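Side-chain contacts in putative hexulose 6 phosphate synthase (Salmonella typhimurium, PDB 3F4W), which is a putative enzyme of the orotidine 5'-phosphate decarboxylase/HUMPS family, built as a TIM barrel and modelled here as a dimer: residues 9-12 with 13-16; 37-40 with 41-44. All blocks are in the same frame, centred on the assembly; numbering follows the deposited sequence.

Interaction 1: 9-12 with 13-16; sequences ELTL and PEAM
T11 and E14 grip each other twice at the start of helix 12-22, and this is the tight part of the contact. The backbone N of E14 donates to T11 OG1 over 3.2 Å, and the backbone N of T11 donates back to E14 OE1 at 3.0 Å, almost straight at 170°. That carboxylate oxygen is approached on its anti side, with the donor 30° out of the carboxylate plane. T11 OG1 sits between its own backbone N and carbonyl carbon (chi1 67°), which turns it to the E14 amide, while the extended E14 side chain runs back across it, CG only 3.1 Å from OG1. The reciprocal pair is a capping box, with T11 as N-cap, and it closes the loop that leads from strand 2-7 of the barrel into the helix. Behind it the first turn sets in: A15 N donates to T11 O at 2.8 Å and M16 N to L12 O.

The apolar pairs are looser. L12 CD1 lies 3.9 Å from M16 CG, the two side chains side by side and pointing the same way. L12 also reaches F35 of helix 33-39 and A46 of helix 42-50. L10 CD1 meets A15 CA at 3.9 Å, and its CD2 rests near E14 OE1. P13 and E14 form the open side, where a water donates both to E9 O and to E14 OE1, giving that oxygen a second donor besides T11 N. E9, although exposed, borders F68 of the second subunit.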
ATOM      1  N   GLU A   9      10.242  10.869   0.360  1.00 26.68           N
ATOM      2  CA  GLU A   9       9.906  11.765  -0.741  1.00 26.58           C
ATOM      3  C   GLU A   9      11.064  12.075  -1.688  1.00 29.89           C
ATOM      4  O   GLU A   9      10.953  12.954  -2.544  1.00 29.11           O
ATOM      5  CB  GLU A   9       9.303  13.056  -0.185  1.00 29.42           C
ATOM      6  CG  GLU A   9       8.123  12.806   0.749  1.00 32.16           C
ATOM      7  CD  GLU A   9       7.455  14.085   1.217  1.00 36.49           C
ATOM      8  OE1 GLU A   9       7.858  15.172   0.754  1.00 41.84           O
ATOM      9  OE2 GLU A   9       6.525  14.001   2.049  1.00 38.61           O
ATOM     10  N   LEU A  10      12.167  11.346  -1.545  1.00 20.48           N
ATOM     11  CA  LEU A  10      13.330  11.569  -2.397  1.00 23.49           C
ATOM     12  C   LEU A  10      13.237  10.747  -3.674  1.00 23.11           C
ATOM     13  O   LEU A  10      12.603   9.693  -3.700  1.00 21.47           O
ATOM     14  CB  LEU A  10      14.621  11.204  -1.657  1.00 22.76           C
ATOM     15  CG  LEU A  10      15.024  12.033  -0.438  1.00 24.54           C
ATOM     16  CD1 LEU A  10      16.372  11.562   0.092  1.00 22.32           C
ATOM     17  CD2 LEU A  10      15.073  13.511  -0.795  1.00 30.78           C
ATOM     18  N   THR A  11      13.876  11.233  -4.733  1.00 22.30           N
ATOM     19  CA  THR A  11      14.055  10.440  -5.939  1.00 19.20           C
ATOM     20  C   THR A  11      15.268   9.548  -5.721  1.00 21.36           C
ATOM     21  O   THR A  11      16.044   9.774  -4.793  1.00 18.54           O
ATOM     22  CB  THR A  11      14.317  11.328  -7.158  1.00 18.05           C
ATOM     23  OG1 THR A  11      15.588  11.973  -7.010  1.00 20.19           O
ATOM     24  CG2 THR A  11      13.230  12.384  -7.291  1.00 22.57           C
ATOM     25  N   LEU A  12      15.442   8.538  -6.567  1.00 21.90           N
ATOM     26  CA  LEU A  12      16.586   7.640  -6.421  1.00 19.21           C
ATOM     27  C   LEU A  12      17.932   8.373  -6.492  1.00 23.49           C
ATOM     28  O   LEU A  12      18.806   8.136  -5.660  1.00 21.31           O
ATOM     29  CB  LEU A  12      16.532   6.494  -7.437  1.00 16.56           C
ATOM     30  CG  LEU A  12      17.674   5.481  -7.324  1.00 21.93           C
ATOM     31  CD1 LEU A  12      17.820   4.970  -5.894  1.00 16.25           C
ATOM     32  CD2 LEU A  12      17.467   4.328  -8.293  1.00 21.05           C
ATOM     33  N   PRO A  13      18.109   9.265  -7.483  1.00 19.32           N
ATOM     34  CA  PRO A  13      19.369  10.018  -7.523  1.00 22.27           C
ATOM     35  C   PRO A  13      19.562  10.884  -6.278  1.00 21.53           C
ATOM     36  O   PRO A  13      20.683  11.017  -5.781  1.00 19.13           O
ATOM     37  CB  PRO A  13      19.215  10.894  -8.771  1.00 23.27           C
ATOM     38  CG  PRO A  13      18.233  10.163  -9.625  1.00 24.12           C
ATOM     39  CD  PRO A  13      17.271   9.527  -8.667  1.00 22.30           C
ATOM     40  N   GLU A  14      18.476  11.462  -5.778  1.00 20.04           N
ATOM     41  CA  GLU A  14      18.543  12.262  -4.562  1.00 21.75           C
ATOM     42  C   GLU A  14      18.918  11.408  -3.353  1.00 22.78           C
ATOM     43  O   GLU A  14      19.682  11.841  -2.494  1.00 23.43           O
ATOM     44  CB  GLU A  14      17.215  12.972  -4.308  1.00 22.60           C
ATOM     45  CG  GLU A  14      16.945  14.131  -5.248  1.00 23.14           C
ATOM     46  CD  GLU A  14      15.578  14.757  -5.025  1.00 27.13           C
ATOM     47  OE1 GLU A  14      14.694  14.080  -4.456  1.00 27.28           O
ATOM     48  OE2 GLU A  14      15.388  15.926  -5.418  1.00 28.16           O
ATOM     49  N   ALA A  15      18.375  10.196  -3.295  1.00 15.55           N
ATOM     50  CA  ALA A  15      18.621   9.292  -2.175  1.00 18.15           C
ATOM     51  C   ALA A  15      20.056   8.777  -2.166  1.00 20.61           C
ATOM     52  O   ALA A  15      20.666   8.633  -1.107  1.00 19.89           O
ATOM     53  CB  ALA A  15      17.642   8.125  -2.211  1.00 12.38           C
ATOM     54  N   MET A  16      20.586   8.488  -3.349  1.00 24.34           N
ATOM     55  CA  MET A  16      21.953   7.991  -3.464  1.00 26.88           C
ATOM     56  C   MET A  16      22.952   9.024  -2.958  1.00 29.35           C
ATOM     57  O   MET A  16      23.942   8.681  -2.306  1.00 33.29           O
ATOM     58  CB  MET A  16      22.264   7.613  -4.913  1.00 27.94           C
ATOM     59  CG  MET A  16      21.383   6.501  -5.450  1.00 28.17           C
ATOM     60  SD  MET A  16      21.654   4.931  -4.613  1.00 32.18           S
ATOM     61  CE  MET A  16      22.970   4.232  -5.603  1.00 31.02           C
TER
HETATM   62  O   HOH W   1      12.041  14.478  -4.396  1.00 32.91           O

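Interaction 2: 37-40 with 41-44; sequences IREG and VNAI
The carboxylate of E39 and the amide of N42 meet at an angle, their planes 52° apart. E39 OE2 comes in at the edge of the amide, nearly in its plane, and lies 3.7 Å from N42 CB. The carboxylate has L12 of helix 12-22 over one face, with L12 CD2 standing about 3.5 Å above the plane of the E39 group. CG of E39 stands anti to its backbone N, and a bend at chi2 swings the carboxylate round to N42, leaving CG against A43, 3.7 Å from its CB and 3.6 Å from its N.

Between E39 and N42 the chain turns from helix 33-39 into helix 42-50, one of the helices packed round the TIM barrel. G40 makes the turn with positive phi (79°), a conformation that glycine takes readily. Its carbonyl O accepts from A43 N at 3.0 Å, the donor standing 36° above the carbonyl plane. A water bridges the break between the helices, donating to E39 O and accepting from N42 N at 2.9 Å. On the inner side A43 packs on V31 of strand 28-31, while V41 is buried against L72 and L73 of helix 66-75.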
ATOM      1  N   ILE A  37       6.893   3.525  -4.963  1.00 19.06           N
ATOM      2  CA  ILE A  37       5.908   3.762  -6.011  1.00 18.78           C
ATOM      3  C   ILE A  37       6.507   4.594  -7.141  1.00 21.59           C
ATOM      4  O   ILE A  37       6.205   4.382  -8.319  1.00 18.27           O
ATOM      5  CB  ILE A  37       4.667   4.476  -5.451  1.00 20.25           C
ATOM      6  CG1 ILE A  37       3.966   3.584  -4.422  1.00 24.52           C
ATOM      7  CG2 ILE A  37       3.723   4.868  -6.572  1.00 22.33           C
ATOM      8  CD1 ILE A  37       3.542   2.236  -4.962  1.00 26.32           C
ATOM      9  N   ARG A  38       7.366   5.535  -6.772  1.00 20.18           N
ATOM     10  CA  ARG A  38       8.028   6.402  -7.736  1.00 20.76           C
ATOM     11  C   ARG A  38       8.959   5.612  -8.646  1.00 22.43           C
ATOM     12  O   ARG A  38       8.843   5.659  -9.872  1.00 23.31           O
ATOM     13  CB  ARG A  38       8.831   7.465  -6.990  1.00 22.37           C
ATOM     14  CG  ARG A  38       9.421   8.552  -7.854  1.00 25.10           C
ATOM     15  CD  ARG A  38       9.983   9.647  -6.962  1.00 27.26           C
ATOM     16  NE  ARG A  38       9.644  10.970  -7.469  1.00 35.49           N
ATOM     17  CZ  ARG A  38       9.384  12.017  -6.697  1.00 36.74           C
ATOM     18  NH1 ARG A  38       9.412  11.892  -5.376  1.00 32.19           N
ATOM     19  NH2 ARG A  38       9.085  13.187  -7.247  1.00 47.72           N
ATOM     20  N   GLU A  39       9.872   4.873  -8.028  1.00 18.91           N
ATOM     21  CA  GLU A  39      11.012   4.299  -8.728  1.00 19.26           C
ATOM     22  C   GLU A  39      10.836   2.819  -9.052  1.00 19.71           C
ATOM     23  O   GLU A  39      11.457   2.297  -9.980  1.00 22.42           O
ATOM     24  CB  GLU A  39      12.278   4.502  -7.884  1.00 20.15           C
ATOM     25  CG  GLU A  39      13.537   3.875  -8.460  1.00 21.99           C
ATOM     26  CD  GLU A  39      13.944   4.487  -9.784  1.00 25.52           C
ATOM     27  OE1 GLU A  39      13.591   5.659 -10.039  1.00 25.54           O
ATOM     28  OE2 GLU A  39      14.625   3.793 -10.567  1.00 23.46           O
ATOM     29  N   GLY A  40       9.992   2.143  -8.284  1.00 15.97           N
ATOM     30  CA  GLY A  40       9.861   0.707  -8.403  1.00 17.07           C
ATOM     31  C   GLY A  40      10.992  -0.033  -7.714  1.00 18.33           C
ATOM     32  O   GLY A  40      11.815   0.561  -7.010  1.00 15.17           O
ATOM     33  N   VAL A  41      11.029  -1.342  -7.929  1.00 16.66           N
ATOM     34  CA  VAL A  41      11.987  -2.218  -7.264  1.00 17.92           C
ATOM     35  C   VAL A  41      13.449  -1.840  -7.540  1.00 19.73           C
ATOM     36  O   VAL A  41      14.353  -2.213  -6.791  1.00 18.63           O
ATOM     37  CB  VAL A  41      11.720  -3.690  -7.652  1.00 24.32           C
ATOM     38  CG1 VAL A  41      13.015  -4.449  -7.831  1.00 31.69           C
ATOM     39  CG2 VAL A  41      10.821  -4.351  -6.616  1.00 19.18           C
ATOM     40  N   ASN A  42      13.683  -1.088  -8.609  1.00 20.75           N
ATOM     41  CA  ASN A  42      15.036  -0.643  -8.910  1.00 21.28           C
ATOM     42  C   ASN A  42      15.658   0.157  -7.765  1.00 20.82           C
ATOM     43  O   ASN A  42      16.877   0.174  -7.603  1.00 20.54           O
ATOM     44  CB  ASN A  42      15.070   0.173 -10.195  1.00 23.18           C
ATOM     45  CG  ASN A  42      16.469   0.617 -10.550  1.00 23.39           C
ATOM     46  OD1 ASN A  42      16.744   1.810 -10.668  1.00 22.25           O
ATOM     47  ND2 ASN A  42      17.373  -0.344 -10.689  1.00 16.25           N
ATOM     48  N   ALA A  43      14.818   0.824  -6.980  1.00 15.84           N
ATOM     49  CA  ALA A  43      15.299   1.589  -5.834  1.00 16.09           C
ATOM     50  C   ALA A  43      15.991   0.677  -4.824  1.00 17.74           C
ATOM     51  O   ALA A  43      17.067   0.997  -4.322  1.00 17.02           O
ATOM     52  CB  ALA A  43      14.155   2.339  -5.179  1.00 17.81           C
ATOM     53  N   ILE A  44      15.362  -0.456  -4.530  1.00 17.77           N
ATOM     54  CA  ILE A  44      15.930  -1.450  -3.625  1.00 15.99           C
ATOM     55  C   ILE A  44      17.236  -2.011  -4.174  1.00 21.13           C
ATOM     56  O   ILE A  44      18.227  -2.121  -3.455  1.00 18.11           O
ATOM     57  CB  ILE A  44      14.957  -2.619  -3.398  1.00 17.53           C
ATOM     58  CG1 ILE A  44      13.640  -2.111  -2.806  1.00 20.47           C
ATOM     59  CG2 ILE A  44      15.579  -3.665  -2.484  1.00 20.22           C
ATOM     60  CD1 ILE A  44      13.771  -1.620  -1.385  1.00 22.06           C
TER
HETATM   61  O   HOH W   2      11.940  -0.499 -10.803  1.00 20.14           O

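In the fold
Interaction 1 and interaction 2 lie on the same side of the chain's centre, their own centres about 10 Å apart, and follow one another along the chain. They touch at two places. L12 bridges the first: its CD2 lies 3.7 Å from E39 OE2, which packs the start of helix 12-22 against the turn between helices 33-39 and 42-50. At the second, R38 stretches back to the 9-12 loop, with NH1 3.4 Å from E9 O and NE 3.9 Å from T11 CG2, both as packing. F68 of the second subunit packs on E9 and R38, and R38 and V41 make backbone hydrogen bonds to that subunit, which places both contacts beside the interface.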